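Local atomic coordinates of ATP-dependent kinase YFH7 (Saccharomyces cerevisiae, PDB entry 2GA8), a protein that acts as an ATP-dependent kinase and could be involved in assembly of the endoplasmic reticulum membrane. Residues Pro60-Val65 / Lys225-Phe230; Gly163-Arg168 / Pro187-Ser192; Asp298-Glu303 / Glu321-Phe326. All coordinates share one frame; numbering follows the deposited sequence.

Overall arrangement
Contact 1 joins residues 60-65 to residues 225-230, and contact 2 lies within the intervening chain, although their centres are about 38 Å apart on opposite sides of the protein's centre. Contact 3 follows in sequence after both, with its centre about 47 Å from that of contact 1 and about 24 Å from that of contact 2. None of the three touches another. Contacts 2 and 3 are tied to the same five-stranded parallel sheet: one follows strand 156-160, the other strand 290-296. Both therefore lie off the carboxyl ends of its strands, where the P-loop after strand 25-30 probably binds ATP. Contact 1, with its own two-stranded sheet, is remote from that site.

Contact 1 (Pro60-Val65 / Lys225-Phe230); sequences PNVIEV and KLSKTF
Lys-228 and Glu-64 form a salt bridge just before the segments 60-65 and 225-230 pair as a short two-stranded parallel sheet, formed by strands 65-66 and 230-231. The lysine can be followed outward. Beyond CB, CG comes only to 4.2 Å from Val-62 O. The bend at chi2 (-63°) then folds the remaining chain over the other segment. CD already meets both acceptors of the tip, lying 3.0 Å from Glu-64 OE2 and close to Val-62 O as well. CE packs 3.6 Å from Val-62 CG2, an apolar touch just short of the charge. NZ finally has two acceptors: it donates to Val-62 O at 2.9 Å, from 30° off the carbonyl plane, and to Glu-64 OE2 at 2.6 Å. The carboxylate uses the anti lone pair of OE2, the one away from OE1. One ammonium thus ties the backbone of Val-62 to the side chain of Glu-64.

Beside this charged arm the backbones meet directly. Glu-64 N donates to Ser-227 O at 2.9 Å, and an N-H...O angle of 165° shows the bond to be nearly straight. The end of helix 222-227 is thereby tied to the loop entering strand 65-66. Both methyls of Val-62 rest against Ser-227 CB, while Ser-227 OG is engaged by Phe-223 O and Tyr-52 OH.

Phe-230 covers the other flank. Glu-64 O sits in the plane of its ring, at the edge, and Leu-226 O stands over the centre of one face. Ile-63 CG2 approaches the ring obliquely, 3.8 Å from Phe-230 CD2, and Tyr-52 of helix 47-58 touches both side chains. Phe-230 is backbone hydrogen-bonded to Asn-66, and at the parallel bridge of Val-65 with Phe-230 a CA-H...O contact adds to this pairing, Val-65 CA lying 3.5 Å from Phe-230 O.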
loop_
_atom_site.group_PDB
_atom_site.type_symbol
_atom_site.label_atom_id
_atom_site.label_comp_id
_atom_site.label_asym_id
_atom_site.label_seq_id
_atom_site.Cartn_x
_atom_site.Cartn_y
_atom_site.Cartn_z
ATOM N N PRO A 60 13.822 4.531 -28.005
ATOM C CA PRO A 60 12.436 4.500 -28.497
ATOM C C PRO A 60 11.665 3.188 -28.627
ATOM O O PRO A 60 10.472 3.143 -28.327
ATOM C CB PRO A 60 12.530 5.214 -29.851
ATOM C CG PRO A 60 13.712 6.090 -29.709
ATOM C CD PRO A 60 14.685 5.201 -28.997
ATOM N N ASN A 61 12.320 2.128 -29.079
ATOM C CA ASN A 61 11.620 0.864 -29.273
ATOM C C ASN A 61 12.216 -0.286 -28.484
ATOM O O ASN A 61 12.143 -1.439 -28.902
ATOM C CB ASN A 61 11.612 0.531 -30.763
ATOM C CG ASN A 61 11.005 1.641 -31.591
ATOM O OD1 ASN A 61 9.826 1.963 -31.440
ATOM N ND2 ASN A 61 11.808 2.247 -32.465
ATOM N N VAL A 62 12.780 0.039 -27.328
ATOM C CA VAL A 62 13.428 -0.949 -26.475
ATOM C C VAL A 62 12.467 -1.871 -25.729
ATOM O O VAL A 62 12.835 -2.990 -25.373
ATOM C CB VAL A 62 14.340 -0.250 -25.431
ATOM C CG1 VAL A 62 13.489 0.554 -24.454
ATOM C CG2 VAL A 62 15.190 -1.275 -24.693
ATOM N N ILE A 63 11.244 -1.407 -25.494
ATOM C CA ILE A 63 10.274 -2.206 -24.747
ATOM C C ILE A 63 9.793 -3.471 -25.443
ATOM O O ILE A 63 9.378 -3.448 -26.603
ATOM C CB ILE A 63 9.039 -1.372 -24.352
ATOM C CG1 ILE A 63 9.452 -0.249 -23.396
ATOM C CG2 ILE A 63 7.998 -2.269 -23.683
ATOM C CD1 ILE A 63 8.315 0.681 -23.007
ATOM N N GLU A 64 9.854 -4.576 -24.707
ATOM C CA GLU A 64 9.413 -5.870 -25.206
ATOM C C GLU A 64 8.655 -6.604 -24.110
ATOM O O GLU A 64 9.080 -6.620 -22.953
ATOM C CB GLU A 64 10.607 -6.717 -25.644
ATOM C CG GLU A 64 11.386 -6.149 -26.815
ATOM C CD GLU A 64 12.453 -7.103 -27.313
ATOM O OE1 GLU A 64 12.108 -8.256 -27.646
ATOM O OE2 GLU A 64 13.635 -6.705 -27.376
ATOM N N VAL A 65 7.525 -7.200 -24.474
ATOM C CA VAL A 65 6.726 -7.948 -23.514
ATOM C C VAL A 65 6.892 -9.424 -23.859
ATOM O O VAL A 65 6.537 -9.860 -24.956
ATOM C CB VAL A 65 5.238 -7.545 -23.585
ATOM C CG1 VAL A 65 4.435 -8.330 -22.554
ATOM C CG2 VAL A 65 5.094 -6.049 -23.329
ATOM N N LYS A 225 17.563 -3.494 -19.111
ATOM C CA LYS A 225 17.191 -4.813 -18.607
ATOM C C LYS A 225 15.701 -4.930 -18.305
ATOM O O LYS A 225 15.054 -5.902 -18.690
ATOM C CB LYS A 225 17.979 -5.124 -17.334
ATOM C CG LYS A 225 19.479 -5.163 -17.521
ATOM C CD LYS A 225 20.153 -5.386 -16.187
ATOM C CE LYS A 225 21.655 -5.273 -16.287
ATOM N NZ LYS A 225 22.276 -5.391 -14.942
ATOM N N LEU A 226 15.149 -3.945 -17.609
ATOM C CA LEU A 226 13.735 -4.007 -17.279
ATOM C C LEU A 226 12.855 -3.915 -18.526
ATOM O O LEU A 226 11.833 -4.599 -18.626
ATOM C CB LEU A 226 13.373 -2.900 -16.278
ATOM C CG LEU A 226 13.302 -1.441 -16.717
ATOM C CD1 LEU A 226 11.973 -1.176 -17.423
ATOM C CD2 LEU A 226 13.423 -0.544 -15.486
ATOM N N SER A 227 13.266 -3.084 -19.479
ATOM C CA SER A 227 12.512 -2.887 -20.714
ATOM C C SER A 227 12.357 -4.157 -21.535
ATOM O O SER A 227 11.356 -4.336 -22.220
ATOM C CB SER A 227 13.177 -1.810 -21.581
ATOM O OG SER A 227 13.108 -0.539 -20.964
ATOM N N LYS A 228 13.344 -5.041 -21.450
ATOM C CA LYS A 228 13.320 -6.288 -22.205
ATOM C C LYS A 228 12.724 -7.457 -21.426
ATOM O O LYS A 228 12.672 -8.571 -21.936
ATOM C CB LYS A 228 14.741 -6.669 -22.636
ATOM C CG LYS A 228 15.434 -5.663 -23.545
ATOM C CD LYS A 228 14.697 -5.514 -24.865
ATOM C CE LYS A 228 15.474 -4.641 -25.839
ATOM N NZ LYS A 228 14.686 -4.374 -27.073
ATOM N N THR A 229 12.259 -7.210 -20.205
ATOM C CA THR A 229 11.736 -8.298 -19.386
ATOM C C THR A 229 10.317 -8.165 -18.833
ATOM O O THR A 229 9.967 -8.837 -17.859
ATOM C CB THR A 229 12.698 -8.587 -18.216
ATOM O OG1 THR A 229 12.943 -7.378 -17.486
ATOM C CG2 THR A 229 14.025 -9.128 -18.747
ATOM N N PHE A 230 9.509 -7.303 -19.440
ATOM C CA PHE A 230 8.124 -7.149 -19.020
ATOM C C PHE A 230 7.460 -8.470 -19.392
ATOM O O PHE A 230 7.856 -9.110 -20.373
ATOM C CB PHE A 230 7.455 -5.998 -19.776
ATOM C CG PHE A 230 7.910 -4.632 -19.344
ATOM C CD1 PHE A 230 7.652 -4.171 -18.052
ATOM C CD2 PHE A 230 8.559 -3.785 -20.241
ATOM C CE1 PHE A 230 8.030 -2.887 -17.662
ATOM C CE2 PHE A 230 8.940 -2.498 -19.861
ATOM C CZ PHE A 230 8.675 -2.046 -18.569
#

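Contact 2 (Gly163-Arg168 / Pro187-Ser192)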
loop_
_atom_site.group_PDB
_atom_site.type_symbol
_atom_site.label_atom_id
_atom_site.label_comp_id
_atom_site.label_asym_id
_atom_site.label_seq_id
_atom_site.Cartn_x
_atom_site.Cartn_y
_atom_site.Cartn_z
ATOM N N GLY A 163 -6.331 3.502 1.434
ATOM C CA GLY A 163 -7.449 2.890 0.749
ATOM C C GLY A 163 -8.006 1.684 1.477
ATOM O O GLY A 163 -9.084 1.193 1.147
ATOM N N PHE A 164 -7.277 1.203 2.476
ATOM C CA PHE A 164 -7.725 0.042 3.229
ATOM C C PHE A 164 -8.377 0.422 4.547
ATOM O O PHE A 164 -8.659 -0.429 5.390
ATOM C CB PHE A 164 -6.548 -0.909 3.432
ATOM C CG PHE A 164 -6.165 -1.632 2.178
ATOM C CD1 PHE A 164 -6.707 -2.882 1.895
ATOM C CD2 PHE A 164 -5.333 -1.031 1.234
ATOM C CE1 PHE A 164 -6.432 -3.527 0.688
ATOM C CE2 PHE A 164 -5.052 -1.667 0.024
ATOM C CZ PHE A 164 -5.604 -2.916 -0.248
ATOM N N HIS A 165 -8.624 1.713 4.713
ATOM C CA HIS A 165 -9.285 2.195 5.913
ATOM C C HIS A 165 -10.696 1.607 5.859
ATOM O O HIS A 165 -11.334 1.611 4.804
ATOM C CB HIS A 165 -9.358 3.725 5.885
ATOM C CG HIS A 165 -9.523 4.346 7.233
ATOM N ND1 HIS A 165 -8.501 4.407 8.155
ATOM C CD2 HIS A 165 -10.595 4.924 7.823
ATOM C CE1 HIS A 165 -8.937 4.995 9.256
ATOM N NE2 HIS A 165 -10.205 5.318 9.079
ATOM N N LEU A 166 -11.182 1.081 6.975
ATOM C CA LEU A 166 -12.527 0.522 6.984
ATOM C C LEU A 166 -13.512 1.662 6.745
ATOM O O LEU A 166 -13.282 2.790 7.189
ATOM C CB LEU A 166 -12.810 -0.161 8.322
ATOM C CG LEU A 166 -11.958 -1.408 8.574
ATOM C CD1 LEU A 166 -12.177 -1.919 9.991
ATOM C CD2 LEU A 166 -12.311 -2.469 7.542
ATOM N N SER A 167 -14.598 1.376 6.034
ATOM C CA SER A 167 -15.592 2.400 5.742
ATOM C C SER A 167 -16.299 2.841 7.012
ATOM O O SER A 167 -16.319 2.121 8.012
ATOM C CB SER A 167 -16.632 1.880 4.747
ATOM O OG SER A 167 -17.437 0.874 5.335
ATOM N N ARG A 168 -16.888 4.027 6.963
ATOM C CA ARG A 168 -17.599 4.555 8.114
ATOM C C ARG A 168 -18.769 3.649 8.482
ATOM O O ARG A 168 -19.054 3.448 9.664
ATOM C CB ARG A 168 -18.084 5.973 7.818
ATOM C CG ARG A 168 -16.950 6.981 7.652
ATOM C CD ARG A 168 -17.477 8.365 7.301
ATOM N NE ARG A 168 -18.313 8.338 6.106
ATOM C CZ ARG A 168 -19.578 8.749 6.070
ATOM N NH1 ARG A 168 -20.268 8.686 4.939
ATOM N NH2 ARG A 168 -20.154 9.226 7.167
ATOM N N PRO A 187 -4.703 0.939 14.295
ATOM C CA PRO A 187 -4.439 -0.271 13.516
ATOM C C PRO A 187 -5.692 -1.115 13.284
ATOM O O PRO A 187 -5.828 -1.762 12.251
ATOM C CB PRO A 187 -3.407 -1.008 14.366
ATOM C CG PRO A 187 -2.665 0.107 15.028
ATOM C CD PRO A 187 -3.769 1.047 15.432
ATOM N N SER A 188 -6.604 -1.101 14.250
ATOM C CA SER A 188 -7.825 -1.887 14.152
ATOM C C SER A 188 -8.919 -1.290 13.275
ATOM O O SER A 188 -9.975 -1.904 13.110
ATOM C CB SER A 188 -8.391 -2.157 15.553
ATOM O OG SER A 188 -8.797 -0.952 16.175
ATOM N N THR A 189 -8.678 -0.110 12.706
ATOM C CA THR A 189 -9.684 0.520 11.850
ATOM C C THR A 189 -9.346 0.424 10.362
ATOM O O THR A 189 -9.863 1.187 9.550
ATOM C CB THR A 189 -9.922 2.014 12.226
ATOM O OG1 THR A 189 -8.701 2.751 12.117
ATOM C CG2 THR A 189 -10.464 2.124 13.641
ATOM N N PHE A 190 -8.485 -0.530 10.018
ATOM C CA PHE A 190 -8.076 -0.773 8.629
ATOM C C PHE A 190 -8.314 -2.249 8.342
ATOM O O PHE A 190 -8.224 -3.082 9.251
ATOM C CB PHE A 190 -6.580 -0.518 8.438
ATOM C CG PHE A 190 -6.189 0.924 8.460
ATOM C CD1 PHE A 190 -6.081 1.646 7.274
ATOM C CD2 PHE A 190 -5.888 1.557 9.663
ATOM C CE1 PHE A 190 -5.673 2.974 7.286
ATOM C CE2 PHE A 190 -5.480 2.885 9.687
ATOM C CZ PHE A 190 -5.369 3.597 8.498
ATOM N N ASP A 191 -8.619 -2.577 7.091
ATOM C CA ASP A 191 -8.809 -3.977 6.727
ATOM C C ASP A 191 -7.397 -4.555 6.559
ATOM O O ASP A 191 -6.889 -4.681 5.440
ATOM C CB ASP A 191 -9.583 -4.102 5.408
ATOM C CG ASP A 191 -9.992 -5.532 5.109
ATOM O OD1 ASP A 191 -9.399 -6.460 5.697
ATOM O OD2 ASP A 191 -10.897 -5.733 4.280
ATOM N N SER A 192 -6.759 -4.888 7.677
ATOM C CA SER A 192 -5.409 -5.441 7.648
ATOM C C SER A 192 -5.375 -6.776 6.912
ATOM O O SER A 192 -4.352 -7.136 6.322
ATOM C CB SER A 192 -4.874 -5.633 9.072
ATOM O OG SER A 192 -5.674 -6.548 9.792
#
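His-165 turns a ring nitrogen, rather than a carbon, toward the face of Phe-190. The two rings form a T-shaped pair with planes at 88° and centroids 4.5 Å apart. His-165 ND1 stands over the phenyl face, offset toward its rim, and is 3.3 Å from Phe-190 CZ. The imidazole reaches this position because its CG is anti to the backbone N (chi1 -158°). That swing also lays one imidazole face under Thr-189 O, which sits above the ring centre, so the histidine is held on an edge and a face at once.

Two backbone bonds frame the pair as a single bridge. Asp-191 N donates to Phe-164 O at 2.7 Å, and Leu-166 N donates to Thr-189 O at 2.9 Å with an N-H...O angle of 169°. Leu-166 sets its CB and CG against Thr-189 O and its CD2 3.8 Å from Asp-191 CB. With an alanine at Phe-190, the imidazole edge would probably lose the ring face it points at and be freer to turn.

Helices begin at the ends of both segments. Ser-167 OG caps Cys-170 N, and Asp-191 OD1 caps Asn-194 N while OD2 takes Gly-128 N. The Phe-190 side chain is about 8 Å from that of Lys-37, so this bridge between two buried loops borders the probable ATP site of a P-loop kinase core.

Contact 3 (Asp298-Glu303 / Glu321-Phe326); sequences DYEATE and EGREKF
A single N-H...O bond, from Arg-323 NH1 to Glu-303 OE1 at 3.2 Å, makes a salt bridge between helices 299-312 and 319-328, a consecutive helix pair whose short segments run at 122° to each other. The pair follows strand 290-296 of the P-loop core, a position consistent with the lid region of related kinases. The oxygen lies near the guanidinium plane and is met on its anti side, but the 137° N-H...O angle makes the bond distinctly bent. The flat groups are steeply inclined to each other, so this is a one-nitrogen, one-oxygen grip. Glu-300 OE2, 4.2 Å from Arg-323 NH1 and well out of its plane, adds only charge. NH2 has a long, weak ion pair with Glu-304, and a bound sulfate, probably from the crystallisation liquor, lies about 3 Å from the arginine side chain.

Asp-298 satisfies the start of the first helix. As N-cap it takes Ala-301 N on OD1 at 3.0 Å, the donor standing above the carboxylate plane. Its carbonyl O accepts twice, from Thr-302 N at 2.9 Å and from Thr-302 OG1 at 2.8 Å; the second bond fixes the threonine's rotation and presents its CG2 obliquely to Phe-326.

The apolar half centres on Phe-326. A chi1 of -179° extends its ring away from the backbone N and across to the first helix, where an edge is put toward the face of Tyr-299. Glu-303 CA takes the place over the ring centre in a CH-pi contact, 3.6 Å from the Phe-326 centroid. Glu-303 CB and CG lie nearer the rim at CD2 and CE2, with Glu-303 CG 3.4 Å from Phe-326 CD2.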
loop_
_atom_site.group_PDB
_atom_site.type_symbol
_atom_site.label_atom_id
_atom_site.label_comp_id
_atom_site.label_asym_id
_atom_site.label_seq_id
_atom_site.Cartn_x
_atom_site.Cartn_y
_atom_site.Cartn_z
ATOM N N ASP A 298 10.508 15.282 13.404
ATOM C CA ASP A 298 10.942 16.446 14.161
ATOM C C ASP A 298 9.643 16.682 14.920
ATOM O O ASP A 298 8.642 17.095 14.331
ATOM C CB ASP A 298 11.231 17.614 13.214
ATOM C CG ASP A 298 11.500 18.913 13.948
ATOM O OD1 ASP A 298 10.665 19.312 14.792
ATOM O OD2 ASP A 298 12.542 19.544 13.673
ATOM N N TYR A 299 9.646 16.388 16.215
ATOM C CA TYR A 299 8.444 16.521 17.025
ATOM C C TYR A 299 7.684 17.837 16.866
ATOM O O TYR A 299 6.514 17.842 16.488
ATOM C CB TYR A 299 8.771 16.318 18.502
ATOM C CG TYR A 299 7.553 16.020 19.346
ATOM C CD1 TYR A 299 7.056 14.722 19.446
ATOM C CD2 TYR A 299 6.886 17.035 20.036
ATOM C CE1 TYR A 299 5.934 14.436 20.212
ATOM C CE2 TYR A 299 5.753 16.758 20.805
ATOM C CZ TYR A 299 5.290 15.453 20.889
ATOM O OH TYR A 299 4.196 15.155 21.671
ATOM N N GLU A 300 8.347 18.947 17.169
ATOM C CA GLU A 300 7.710 20.255 17.081
ATOM C C GLU A 300 7.072 20.574 15.734
ATOM O O GLU A 300 5.913 20.992 15.677
ATOM C CB GLU A 300 8.713 21.352 17.447
ATOM C CG GLU A 300 8.824 21.602 18.942
ATOM C CD GLU A 300 7.571 22.241 19.518
ATOM O OE1 GLU A 300 7.525 22.476 20.746
ATOM O OE2 GLU A 300 6.630 22.511 18.742
ATOM N N ALA A 301 7.825 20.385 14.656
ATOM C CA ALA A 301 7.316 20.669 13.319
ATOM C C ALA A 301 6.151 19.755 12.956
ATOM O O ALA A 301 5.198 20.173 12.300
ATOM C CB ALA A 301 8.429 20.522 12.294
ATOM N N THR A 302 6.231 18.499 13.378
ATOM C CA THR A 302 5.171 17.559 13.072
ATOM C C THR A 302 3.941 17.866 13.914
ATOM O O THR A 302 2.810 17.772 13.437
ATOM C CB THR A 302 5.628 16.115 13.328
ATOM O OG1 THR A 302 6.801 15.849 12.550
ATOM C CG2 THR A 302 4.531 15.136 12.926
ATOM N N GLU A 303 4.164 18.245 15.169
ATOM C CA GLU A 303 3.063 18.581 16.059
ATOM C C GLU A 303 2.269 19.731 15.451
ATOM O O GLU A 303 1.038 19.711 15.425
ATOM C CB GLU A 303 3.600 19.008 17.421
ATOM C CG GLU A 303 2.525 19.382 18.415
ATOM C CD GLU A 303 3.108 19.945 19.689
ATOM O OE1 GLU A 303 3.631 21.077 19.650
ATOM O OE2 GLU A 303 3.053 19.252 20.722
ATOM N N GLU A 321 -5.709 23.461 20.734
ATOM C CA GLU A 321 -6.495 22.254 20.928
ATOM C C GLU A 321 -5.941 21.142 20.042
ATOM O O GLU A 321 -5.951 19.970 20.423
ATOM C CB GLU A 321 -7.960 22.538 20.602
ATOM C CG GLU A 321 -8.655 23.360 21.686
ATOM C CD GLU A 321 -9.968 23.966 21.233
ATOM O OE1 GLU A 321 -10.553 23.474 20.246
ATOM O OE2 GLU A 321 -10.421 24.935 21.878
ATOM N N GLY A 322 -5.452 21.521 18.864
ATOM C CA GLY A 322 -4.876 20.552 17.947
ATOM C C GLY A 322 -3.563 20.002 18.484
ATOM O O GLY A 322 -3.290 18.805 18.368
ATOM N N ARG A 323 -2.739 20.876 19.059
ATOM C CA ARG A 323 -1.456 20.460 19.622
ATOM C C ARG A 323 -1.705 19.523 20.804
ATOM O O ARG A 323 -0.985 18.538 20.995
ATOM C CB ARG A 323 -0.651 21.680 20.095
ATOM C CG ARG A 323 -0.184 22.625 18.987
ATOM C CD ARG A 323 0.511 23.861 19.578
ATOM N NE ARG A 323 0.929 24.830 18.562
ATOM C CZ ARG A 323 1.939 24.646 17.716
ATOM N NH1 ARG A 323 2.650 23.527 17.757
ATOM N NH2 ARG A 323 2.243 25.583 16.825
ATOM N N GLU A 324 -2.728 19.834 21.594
ATOM C CA GLU A 324 -3.074 19.019 22.753
ATOM C C GLU A 324 -3.477 17.613 22.330
ATOM O O GLU A 324 -3.064 16.634 22.947
ATOM C CB GLU A 324 -4.215 19.665 23.542
ATOM C CG GLU A 324 -4.789 18.781 24.648
ATOM C CD GLU A 324 -3.759 18.400 25.698
ATOM O OE1 GLU A 324 -3.244 19.308 26.385
ATOM O OE2 GLU A 324 -3.464 17.192 25.838
ATOM N N LYS A 325 -4.293 17.516 21.284
ATOM C CA LYS A 325 -4.732 16.216 20.790
ATOM C C LYS A 325 -3.526 15.416 20.310
ATOM O O LYS A 325 -3.452 14.204 20.506
ATOM C CB LYS A 325 -5.732 16.384 19.642
ATOM C CG LYS A 325 -6.199 15.060 19.056
ATOM C CD LYS A 325 -7.245 15.241 17.975
ATOM C CE LYS A 325 -7.653 13.895 17.390
ATOM N NZ LYS A 325 -8.690 14.033 16.333
ATOM N N PHE A 326 -2.585 16.102 19.674
ATOM C CA PHE A 326 -1.379 15.461 19.170
ATOM C C PHE A 326 -0.567 14.889 20.329
ATOM O O PHE A 326 -0.152 13.734 20.300
ATOM C CB PHE A 326 -0.526 16.477 18.410
ATOM C CG PHE A 326 0.734 15.903 17.826
ATOM C CD1 PHE A 326 0.710 15.228 16.608
ATOM C CD2 PHE A 326 1.954 16.058 18.484
ATOM C CE1 PHE A 326 1.876 14.721 16.054
ATOM C CE2 PHE A 326 3.128 15.554 17.940
ATOM C CZ PHE A 326 3.092 14.885 16.720
#